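Local coordinates for protein urea carboxylase (Thermus thermophilus, PDB 3OEP) that is of unknown function but is a homologue of KipI and KipA with cyclophilin-like domains, and probably not the allophanate hydrolase it was once called, at residues V234-R239 against G347-D352; P34-A39 against R239-H244; P252-S257 against D476-G481; G118-F123 against D352-I357. One frame throughout, in Å; residues are numbered along the deposited sequence.

Interaction 1. Residues V234-R239 against G347-D352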
# COMPACT_ATOMS: atom_id res chain seq x y z
N VAL A 234 -12.81 -0.60 7.21
CA VAL A 234 -13.30 0.77 7.23
C VAL A 234 -12.28 1.63 6.50
O VAL A 234 -11.14 1.76 6.96
CB VAL A 234 -13.48 1.29 8.67
CG1 VAL A 234 -13.90 2.75 8.66
CG2 VAL A 234 -14.52 0.44 9.40
N VAL A 235 -12.67 2.21 5.37
CA VAL A 235 -11.77 3.05 4.57
C VAL A 235 -12.30 4.47 4.39
O VAL A 235 -13.52 4.67 4.32
CB VAL A 235 -11.51 2.43 3.18
CG1 VAL A 235 -10.81 1.08 3.31
CG2 VAL A 235 -12.81 2.30 2.38
N ASP A 236 -11.39 5.44 4.32
CA ASP A 236 -11.73 6.80 3.87
C ASP A 236 -11.11 7.03 2.48
O ASP A 236 -10.85 6.07 1.76
CB ASP A 236 -11.34 7.87 4.92
CG ASP A 236 -9.83 8.01 5.13
OD1 ASP A 236 -9.00 7.42 4.39
OD2 ASP A 236 -9.48 8.76 6.08
N GLY A 237 -10.88 8.29 2.09
CA GLY A 237 -10.35 8.58 0.76
C GLY A 237 -8.96 8.03 0.47
O GLY A 237 -8.58 7.85 -0.69
N GLY A 238 -8.20 7.75 1.53
CA GLY A 238 -6.84 7.23 1.41
C GLY A 238 -5.87 8.00 2.28
O GLY A 238 -6.22 9.04 2.86
N ARG A 239 -4.65 7.48 2.39
CA ARG A 239 -3.59 8.12 3.13
C ARG A 239 -2.63 8.73 2.12
O ARG A 239 -2.11 8.02 1.26
CB ARG A 239 -2.85 7.13 4.03
CG ARG A 239 -1.78 7.77 4.90
CD ARG A 239 -1.30 6.86 6.03
NE ARG A 239 -2.34 6.67 7.05
CZ ARG A 239 -3.13 5.60 7.18
NH1 ARG A 239 -3.05 4.54 6.37
NH2 ARG A 239 -4.03 5.59 8.16
N GLY A 347 -3.14 11.51 9.03
CA GLY A 347 -4.09 12.17 8.13
C GLY A 347 -5.23 11.32 7.59
O GLY A 347 -6.12 11.84 6.92
N SER A 348 -5.22 10.02 7.89
CA SER A 348 -6.20 9.11 7.32
C SER A 348 -6.67 8.04 8.29
O SER A 348 -5.91 7.56 9.12
CB SER A 348 -5.61 8.46 6.07
OG SER A 348 -6.45 7.44 5.55
N ALA A 349 -7.94 7.66 8.14
CA ALA A 349 -8.53 6.56 8.88
C ALA A 349 -8.41 5.22 8.14
O ALA A 349 -8.89 4.19 8.63
CB ALA A 349 -10.00 6.85 9.17
N SER A 350 -7.80 5.23 6.95
CA SER A 350 -7.69 4.01 6.16
C SER A 350 -6.62 3.08 6.72
O SER A 350 -5.58 3.52 7.22
CB SER A 350 -7.37 4.31 4.69
OG SER A 350 -8.50 4.84 4.01
N PRO A 351 -6.86 1.77 6.63
CA PRO A 351 -5.89 0.82 7.16
C PRO A 351 -4.65 0.68 6.28
O PRO A 351 -4.73 0.85 5.06
CB PRO A 351 -6.66 -0.50 7.18
CG PRO A 351 -7.69 -0.35 6.14
CD PRO A 351 -8.07 1.09 6.12
N ASP A 352 -3.52 0.40 6.91
CA ASP A 352 -2.34 -0.04 6.18
C ASP A 352 -1.98 -1.37 6.80
O ASP A 352 -1.23 -1.43 7.78
CB ASP A 352 -1.17 0.94 6.31
CG ASP A 352 -0.04 0.61 5.35
OD1 ASP A 352 0.28 -0.58 5.17
OD2 ASP A 352 0.53 1.56 4.77
O HOH W 1 -9.79 1.73 9.32
O HOH W 2 -0.99 3.77 4.55

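Interaction 2. Residues P34-A39 against R239-H244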
# COMPACT_ATOMS: atom_id res chain seq x y z
N PRO A 34 -1.65 22.28 -2.71
CA PRO A 34 -2.92 21.60 -2.94
C PRO A 34 -2.89 20.79 -4.24
O PRO A 34 -2.49 21.31 -5.28
CB PRO A 34 -3.92 22.76 -3.06
CG PRO A 34 -3.32 23.85 -2.25
CD PRO A 34 -1.83 23.70 -2.37
N GLY A 35 -3.27 19.52 -4.15
CA GLY A 35 -3.24 18.62 -5.31
C GLY A 35 -2.06 17.67 -5.35
O GLY A 35 -2.08 16.69 -6.10
N LEU A 36 -1.01 17.94 -4.56
CA LEU A 36 0.10 17.00 -4.43
C LEU A 36 -0.34 15.83 -3.56
O LEU A 36 -0.79 16.03 -2.43
CB LEU A 36 1.33 17.66 -3.81
CG LEU A 36 2.55 16.75 -3.73
CD1 LEU A 36 3.07 16.46 -5.13
CD2 LEU A 36 3.64 17.35 -2.86
N LEU A 37 -0.22 14.62 -4.11
CA LEU A 37 -0.65 13.40 -3.44
C LEU A 37 0.50 12.65 -2.78
O LEU A 37 0.32 12.01 -1.75
CB LEU A 37 -1.38 12.49 -4.43
CG LEU A 37 -2.57 13.13 -5.16
CD1 LEU A 37 -3.24 12.11 -6.08
CD2 LEU A 37 -3.58 13.71 -4.18
N ASP A 38 1.69 12.71 -3.39
CA ASP A 38 2.87 12.09 -2.80
C ASP A 38 4.14 12.64 -3.42
O ASP A 38 4.13 13.11 -4.56
CB ASP A 38 2.83 10.56 -2.99
CG ASP A 38 3.13 9.79 -1.71
OD1 ASP A 38 3.54 10.40 -0.71
OD2 ASP A 38 2.96 8.55 -1.72
N ALA A 39 5.22 12.57 -2.66
CA ALA A 39 6.56 12.93 -3.11
C ALA A 39 7.49 11.90 -2.50
O ALA A 39 7.74 11.91 -1.28
CB ALA A 39 6.93 14.33 -2.65
N ARG A 239 -4.65 7.48 2.39
CA ARG A 239 -3.59 8.12 3.13
C ARG A 239 -2.63 8.73 2.12
O ARG A 239 -2.11 8.02 1.26
CB ARG A 239 -2.85 7.13 4.03
CG ARG A 239 -1.78 7.77 4.90
CD ARG A 239 -1.30 6.86 6.03
NE ARG A 239 -2.34 6.67 7.05
CZ ARG A 239 -3.13 5.60 7.18
NH1 ARG A 239 -3.05 4.54 6.37
NH2 ARG A 239 -4.03 5.59 8.16
N PHE A 240 -2.43 10.04 2.23
CA PHE A 240 -1.61 10.78 1.29
C PHE A 240 -0.32 11.28 1.93
O PHE A 240 -0.22 11.39 3.15
CB PHE A 240 -2.42 11.94 0.72
CG PHE A 240 -3.63 11.49 -0.03
CD1 PHE A 240 -4.85 11.35 0.61
CD2 PHE A 240 -3.53 11.16 -1.37
CE1 PHE A 240 -5.97 10.91 -0.09
CE2 PHE A 240 -4.64 10.72 -2.07
CZ PHE A 240 -5.86 10.60 -1.43
N LEU A 241 0.67 11.55 1.08
CA LEU A 241 1.96 12.13 1.49
C LEU A 241 2.71 11.23 2.48
O LEU A 241 3.49 11.71 3.31
CB LEU A 241 1.76 13.54 2.06
CG LEU A 241 1.10 14.54 1.10
CD1 LEU A 241 0.70 15.81 1.84
CD2 LEU A 241 2.01 14.87 -0.07
N GLY A 242 2.49 9.92 2.38
CA GLY A 242 3.14 8.94 3.26
C GLY A 242 4.03 7.93 2.56
O GLY A 242 4.64 7.08 3.21
N GLY A 243 4.13 8.01 1.23
CA GLY A 243 4.92 7.05 0.47
C GLY A 243 6.40 7.05 0.82
O GLY A 243 7.06 6.01 0.74
N HIS A 244 6.92 8.20 1.23
CA HIS A 244 8.32 8.32 1.63
C HIS A 244 8.64 7.53 2.91
O HIS A 244 9.81 7.33 3.25
CB HIS A 244 8.71 9.80 1.79
CG HIS A 244 8.10 10.48 2.98
ND1 HIS A 244 6.76 10.82 3.04
CD2 HIS A 244 8.64 10.88 4.15
CE1 HIS A 244 6.51 11.41 4.20
NE2 HIS A 244 7.64 11.46 4.89
O HOH W 3 5.58 10.88 0.49
O HOH W 4 0.74 8.41 -0.32

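Interaction 3. Residues P252-S257 against D476-G481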
# COMPACT_ATOMS: atom_id res chain seq x y z
N PRO A 252 -10.45 3.18 -0.86
CA PRO A 252 -11.30 2.18 -1.52
C PRO A 252 -10.67 1.68 -2.81
O PRO A 252 -10.04 2.46 -3.52
CB PRO A 252 -12.59 2.96 -1.81
CG PRO A 252 -12.15 4.38 -1.94
CD PRO A 252 -10.93 4.55 -1.09
N LEU A 253 -10.82 0.39 -3.09
CA LEU A 253 -10.25 -0.19 -4.31
C LEU A 253 -11.09 0.14 -5.54
O LEU A 253 -10.57 0.21 -6.66
CB LEU A 253 -10.07 -1.70 -4.16
CG LEU A 253 -8.85 -2.28 -4.88
CD1 LEU A 253 -7.56 -1.79 -4.22
CD2 LEU A 253 -8.90 -3.80 -4.91
N ASP A 254 -12.40 0.33 -5.33
CA ASP A 254 -13.31 0.84 -6.35
C ASP A 254 -13.85 2.17 -5.83
O ASP A 254 -14.89 2.23 -5.19
CB ASP A 254 -14.41 -0.20 -6.62
CG ASP A 254 -15.52 0.30 -7.55
OD1 ASP A 254 -15.44 1.42 -8.11
OD2 ASP A 254 -16.49 -0.46 -7.70
N ALA A 255 -13.09 3.24 -6.09
CA ALA A 255 -13.38 4.55 -5.50
C ALA A 255 -14.71 5.16 -5.96
O ALA A 255 -15.43 5.73 -5.15
CB ALA A 255 -12.22 5.52 -5.77
N PRO A 256 -15.05 5.03 -7.26
CA PRO A 256 -16.35 5.58 -7.67
C PRO A 256 -17.55 4.96 -6.93
O PRO A 256 -18.51 5.66 -6.61
CB PRO A 256 -16.41 5.27 -9.16
CG PRO A 256 -14.99 5.21 -9.59
CD PRO A 256 -14.22 4.65 -8.42
N SER A 257 -17.47 3.66 -6.66
CA SER A 257 -18.54 3.00 -5.90
C SER A 257 -18.58 3.49 -4.47
O SER A 257 -19.67 3.73 -3.93
CB SER A 257 -18.38 1.48 -5.95
OG SER A 257 -18.59 1.02 -7.27
N ASP A 476 -9.47 3.43 -15.74
CA ASP A 476 -9.87 2.02 -15.77
C ASP A 476 -9.51 1.25 -14.50
O ASP A 476 -9.78 0.06 -14.40
CB ASP A 476 -9.24 1.33 -16.99
CG ASP A 476 -9.72 1.90 -18.31
OD1 ASP A 476 -10.88 2.37 -18.38
OD2 ASP A 476 -8.93 1.88 -19.29
N LEU A 477 -8.89 1.92 -13.53
CA LEU A 477 -8.46 1.23 -12.31
C LEU A 477 -9.63 0.68 -11.49
O LEU A 477 -9.47 -0.34 -10.82
CB LEU A 477 -7.60 2.16 -11.45
CG LEU A 477 -6.20 2.38 -11.99
CD1 LEU A 477 -5.48 3.44 -11.17
CD2 LEU A 477 -5.42 1.07 -12.01
N TRP A 478 -10.79 1.34 -11.55
CA TRP A 478 -11.97 0.87 -10.81
C TRP A 478 -12.35 -0.56 -11.19
O TRP A 478 -12.81 -1.33 -10.36
CB TRP A 478 -13.17 1.82 -11.01
CG TRP A 478 -13.80 1.74 -12.37
CD1 TRP A 478 -13.38 2.38 -13.51
CD2 TRP A 478 -14.96 0.98 -12.75
NE1 TRP A 478 -14.19 2.06 -14.57
CE2 TRP A 478 -15.17 1.20 -14.13
CE3 TRP A 478 -15.83 0.12 -12.07
CZ2 TRP A 478 -16.22 0.60 -14.83
CZ3 TRP A 478 -16.87 -0.46 -12.76
CH2 TRP A 478 -17.06 -0.22 -14.13
N LEU A 479 -12.13 -0.92 -12.46
CA LEU A 479 -12.41 -2.27 -12.91
C LEU A 479 -11.58 -3.29 -12.15
O LEU A 479 -12.08 -4.35 -11.77
CB LEU A 479 -12.17 -2.41 -14.42
CG LEU A 479 -13.11 -1.64 -15.34
CD1 LEU A 479 -12.54 -1.62 -16.75
CD2 LEU A 479 -14.51 -2.25 -15.33
N LEU A 480 -10.31 -2.96 -11.91
CA LEU A 480 -9.42 -3.89 -11.21
C LEU A 480 -9.76 -4.01 -9.73
O LEU A 480 -9.40 -5.00 -9.08
CB LEU A 480 -7.96 -3.50 -11.42
CG LEU A 480 -7.53 -3.59 -12.88
CD1 LEU A 480 -6.08 -3.20 -13.04
CD2 LEU A 480 -7.80 -5.00 -13.45
N GLY A 481 -10.47 -3.02 -9.20
CA GLY A 481 -11.10 -3.12 -7.88
C GLY A 481 -12.19 -4.18 -7.82
O GLY A 481 -12.62 -4.56 -6.74
O HOH W 5 -8.33 -0.31 -8.13

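Interaction 4. Residues G118-F123 against D352-I357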
# COMPACT_ATOMS: atom_id res chain seq x y z
N GLY A 118 10.95 2.32 3.08
CA GLY A 118 9.56 1.94 2.99
C GLY A 118 9.19 0.78 2.09
O GLY A 118 8.04 0.69 1.67
N PHE A 119 10.12 -0.13 1.81
CA PHE A 119 9.74 -1.35 1.09
C PHE A 119 8.56 -2.02 1.81
O PHE A 119 7.61 -2.51 1.19
CB PHE A 119 10.92 -2.31 0.98
CG PHE A 119 10.63 -3.51 0.13
CD1 PHE A 119 10.29 -4.72 0.72
CD2 PHE A 119 10.68 -3.42 -1.25
CE1 PHE A 119 10.01 -5.84 -0.07
CE2 PHE A 119 10.40 -4.52 -2.04
CZ PHE A 119 10.07 -5.73 -1.45
N THR A 120 8.65 -2.04 3.14
CA THR A 120 7.49 -2.13 4.02
C THR A 120 7.63 -0.91 4.93
O THR A 120 8.72 -0.34 5.00
CB THR A 120 7.47 -3.44 4.85
OG1 THR A 120 8.64 -3.51 5.67
CG2 THR A 120 7.43 -4.66 3.93
N PRO A 121 6.56 -0.49 5.61
CA PRO A 121 6.67 0.73 6.41
C PRO A 121 7.91 0.77 7.33
O PRO A 121 8.14 -0.15 8.10
CB PRO A 121 5.37 0.74 7.21
CG PRO A 121 4.40 0.11 6.27
CD PRO A 121 5.17 -0.97 5.56
N GLY A 122 8.72 1.82 7.19
CA GLY A 122 9.89 2.02 8.03
C GLY A 122 11.15 1.25 7.66
O GLY A 122 12.18 1.42 8.31
N PHE A 123 11.08 0.42 6.61
CA PHE A 123 12.22 -0.41 6.16
C PHE A 123 13.28 0.46 5.48
O PHE A 123 13.01 1.01 4.41
CB PHE A 123 11.69 -1.45 5.15
CG PHE A 123 12.63 -2.61 4.87
CD1 PHE A 123 13.97 -2.42 4.58
CD2 PHE A 123 12.13 -3.90 4.83
CE1 PHE A 123 14.81 -3.50 4.31
CE2 PHE A 123 12.96 -4.98 4.56
CZ PHE A 123 14.30 -4.78 4.30
N ASP A 352 -3.52 0.40 6.91
CA ASP A 352 -2.34 -0.04 6.18
C ASP A 352 -1.98 -1.37 6.80
O ASP A 352 -1.23 -1.43 7.78
CB ASP A 352 -1.17 0.94 6.31
CG ASP A 352 -0.04 0.61 5.35
OD1 ASP A 352 0.28 -0.58 5.17
OD2 ASP A 352 0.53 1.56 4.77
N LEU A 353 -2.53 -2.45 6.24
CA LEU A 353 -2.42 -3.76 6.86
C LEU A 353 -0.97 -4.25 6.88
O LEU A 353 -0.55 -4.89 7.84
CB LEU A 353 -3.34 -4.78 6.17
CG LEU A 353 -4.84 -4.47 6.15
CD1 LEU A 353 -5.60 -5.62 5.49
CD2 LEU A 353 -5.36 -4.21 7.56
N ARG A 354 -0.20 -3.91 5.84
CA ARG A 354 1.23 -4.19 5.82
C ARG A 354 1.93 -3.56 7.03
O ARG A 354 2.79 -4.19 7.64
CB ARG A 354 1.85 -3.67 4.51
CG ARG A 354 3.30 -4.06 4.31
CD ARG A 354 3.87 -3.59 2.98
NE ARG A 354 3.22 -4.24 1.84
CZ ARG A 354 2.31 -3.69 1.02
NH1 ARG A 354 1.80 -4.42 0.03
NH2 ARG A 354 1.91 -2.43 1.17
N GLY A 355 1.55 -2.33 7.37
CA GLY A 355 2.13 -1.62 8.51
C GLY A 355 1.45 -1.84 9.84
O GLY A 355 1.79 -1.18 10.83
N ARG A 356 0.48 -2.77 9.89
CA ARG A 356 -0.33 -3.02 11.08
C ARG A 356 -0.99 -1.74 11.62
O ARG A 356 -1.06 -1.52 12.83
CB ARG A 356 0.48 -3.75 12.15
CG ARG A 356 1.01 -5.10 11.67
CD ARG A 356 1.75 -5.85 12.75
NE ARG A 356 2.21 -7.15 12.27
CZ ARG A 356 2.89 -8.04 12.99
NH1 ARG A 356 3.21 -7.78 14.26
NH2 ARG A 356 3.25 -9.20 12.45
N ILE A 357 -1.46 -0.91 10.69
CA ILE A 357 -2.24 0.27 11.02
C ILE A 357 -3.68 -0.10 10.69
O ILE A 357 -4.02 -0.37 9.53
CB ILE A 357 -1.77 1.49 10.21
CG1 ILE A 357 -0.33 1.86 10.59
CG2 ILE A 357 -2.70 2.69 10.45
CD1 ILE A 357 0.38 2.66 9.53

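Interaction 1. Residues V234-R239 against G347-D352
S348 meets D236 through its hydroxyl: OG donates to D236 OD1 at 2.8 Å, arriving on that oxygen's syn lone pair, the side of the other carboxylate oxygen. With OG anti to its backbone nitrogen (chi1 173°), the same oxygen can also accept from S350 N, an ST turn that folds the loop. S348 CB covers one face of the R239 guanidinium, offset toward the rim, and S348 O takes a weak bond from R239 NH2. One residue on, A349 N donates to D236 OD2 at 2.8 Å, nearly straight at 167° but from above the carboxylate plane. S350 then brings a second hydroxyl, with OG 2.7 Å from D236 OD1. Since G238 N also donates to D236 OD1, closing an Asx turn, three donors grip that oxygen and fix the rotation of the carboxylate. S350 O is held end-on by R239, at 2.9 Å from NH1 and 2.8 Å from NH2; a bend at chi3 (-70°) turns the arginine's end to it. P351 is apolar contact, its CD 3.9 Å from V235 CG1. A water joins D352 OD2 to R239 NH1; OD2 also accepts from A248 N. The contact thus pins the loop between strands 331-336 and 366-368 to the turn leaving strand 233-235, an outermost strand of an antiparallel sheet, where V235 pairs with L273 of strand 273-277.

Interaction 2. Residues P34-A39 against R239-H244
L241 N donates to L37 O at 2.9 Å, a bond between main chains. D38 then accepts from the backbone of G243: OD1 lies 3.1 Å from G243 N at an N-H...O angle of 152°, on the syn lone pair, while OD2 takes a weak share of the same N-H. A side chain on G243 would run into D38 OD2, so the close approach depends on glycine. Around this pair a water links A39 O to H244 N. L37 and D38 both face E49 in a classic beta bulge. L37 and F240 lie side by side, L37 CD2 being 3.8 Å from F240 CD2, and L37 O lies in plane at the edge of the phenyl ring. L241 starts away from strand 36-42, yet with CG anti to its carbonyl carbon (chi1 -58°) its end turns back: CD2 comes 4.1 Å from L36 CD2, the two side chains crossing at about a right angle. The 239-244 loop is thereby fastened along strand 36-42, an outermost strand of a three-stranded antiparallel sheet next to strand 45-50, with helix 15-30 supplying L28 against L36 and L29 against both L241 and H244.

Interaction 3. Residues P252-S257 against D476-G481
D254, the N-cap residue of helix 255-264, meets W478, its OD1 3.7 Å from W478 CB. The capping bonds lie within 252-257: S257 OG donates to D254 OD2 at 2.6 Å from above the carboxylate plane, and S257 N gives OD1 a weak bond; D254 OD2 also accepts from Q482 NE2. The D254 side chain, anti to its main-chain nitrogen at chi1 173°, runs alongside W478, carboxylate and indole planes 40° apart. No hydrogen bond spans the contact directly, but a water donates to both L253 O and L477 O. At D254, an alanine would probably leave S257 N without its capping acceptor and the S257 hydroxyl without its carboxylate partner. R384 makes a cation-pi contact with W478. In the apolar part P256 CD lies 4.0 Å from W478 CB, these side chains crossing at about a right angle, and L253 CG and CD2 both pack on G481 CA. The contact joins the start of helix 255-264 to the short helix 477-480, whose backbone bonds are partly weak, between strands 467-472 and 488-492 of the mixed sheet in this cyclophilin-like part. G481 CA also sends a CA-H...O contact to L253 O, 3.6 Å away with 137° at the hydrogen.

Interaction 4. Residues G118-F123 against D352-I357
P121 packs its ring on the backbone of G355: CG comes within 3.6 Å of G355 CA, where even a methyl group on G355 would clash with the ring. Beside it, P121 CD lies 3.8 Å from R354 CG and T120 CG2 3.8 Å from R354 CD, so the aliphatic stem of the arginine crosses both residues at about a right angle. R354 holds CG opposite its backbone nitrogen (chi1 -173°), which sends the stem to the facing loop. Two turns meet: a type II turn from T120 to F123, in the loop between strands 112-117 and 124-127 of the subdomain C and D family region, and a type I turn from L353 to R356, between strands 331-336 and 366-368 in the A and B region. The second is braced by D352, whose OD1 accepts from G355 N at 3.1 Å, an Asx motif, while OD2 accepts from A248 N. An alanine in place of P121 would lose CG and CD, and is likely to open a gap against G355 and R354. Away from the ring the contact slackens: no hydrogen bond crosses it, and D352 OD1 stays 4.3 Å from P121 CG. The guanidinium of R354, partly exposed, bonds D459 O.

In the fold
From the N terminus, interaction 2 opens first, at strand 36-42, and closes at 239-244; interaction 4 opens at 118-123 before it closes, so the two cross. Interaction 1, 234-239 to 347-352, falls within the span of interaction 4 and crosses interaction 2, joining the turn after strand 233-235 to the loop between strands 331-336 and 366-368. Interaction 3 opens at 252-257, after interaction 2 has closed, and crosses both 1 and 4 on its way to 476-481. R239 belongs to interactions 1 and 2, D352 to 1 and 4. Interaction 2 ties strand 36-42 to the loop after strand 233-235, interaction 4 joins loops of the two carboxyltransferase-like regions, and interaction 3 joins elements within the second.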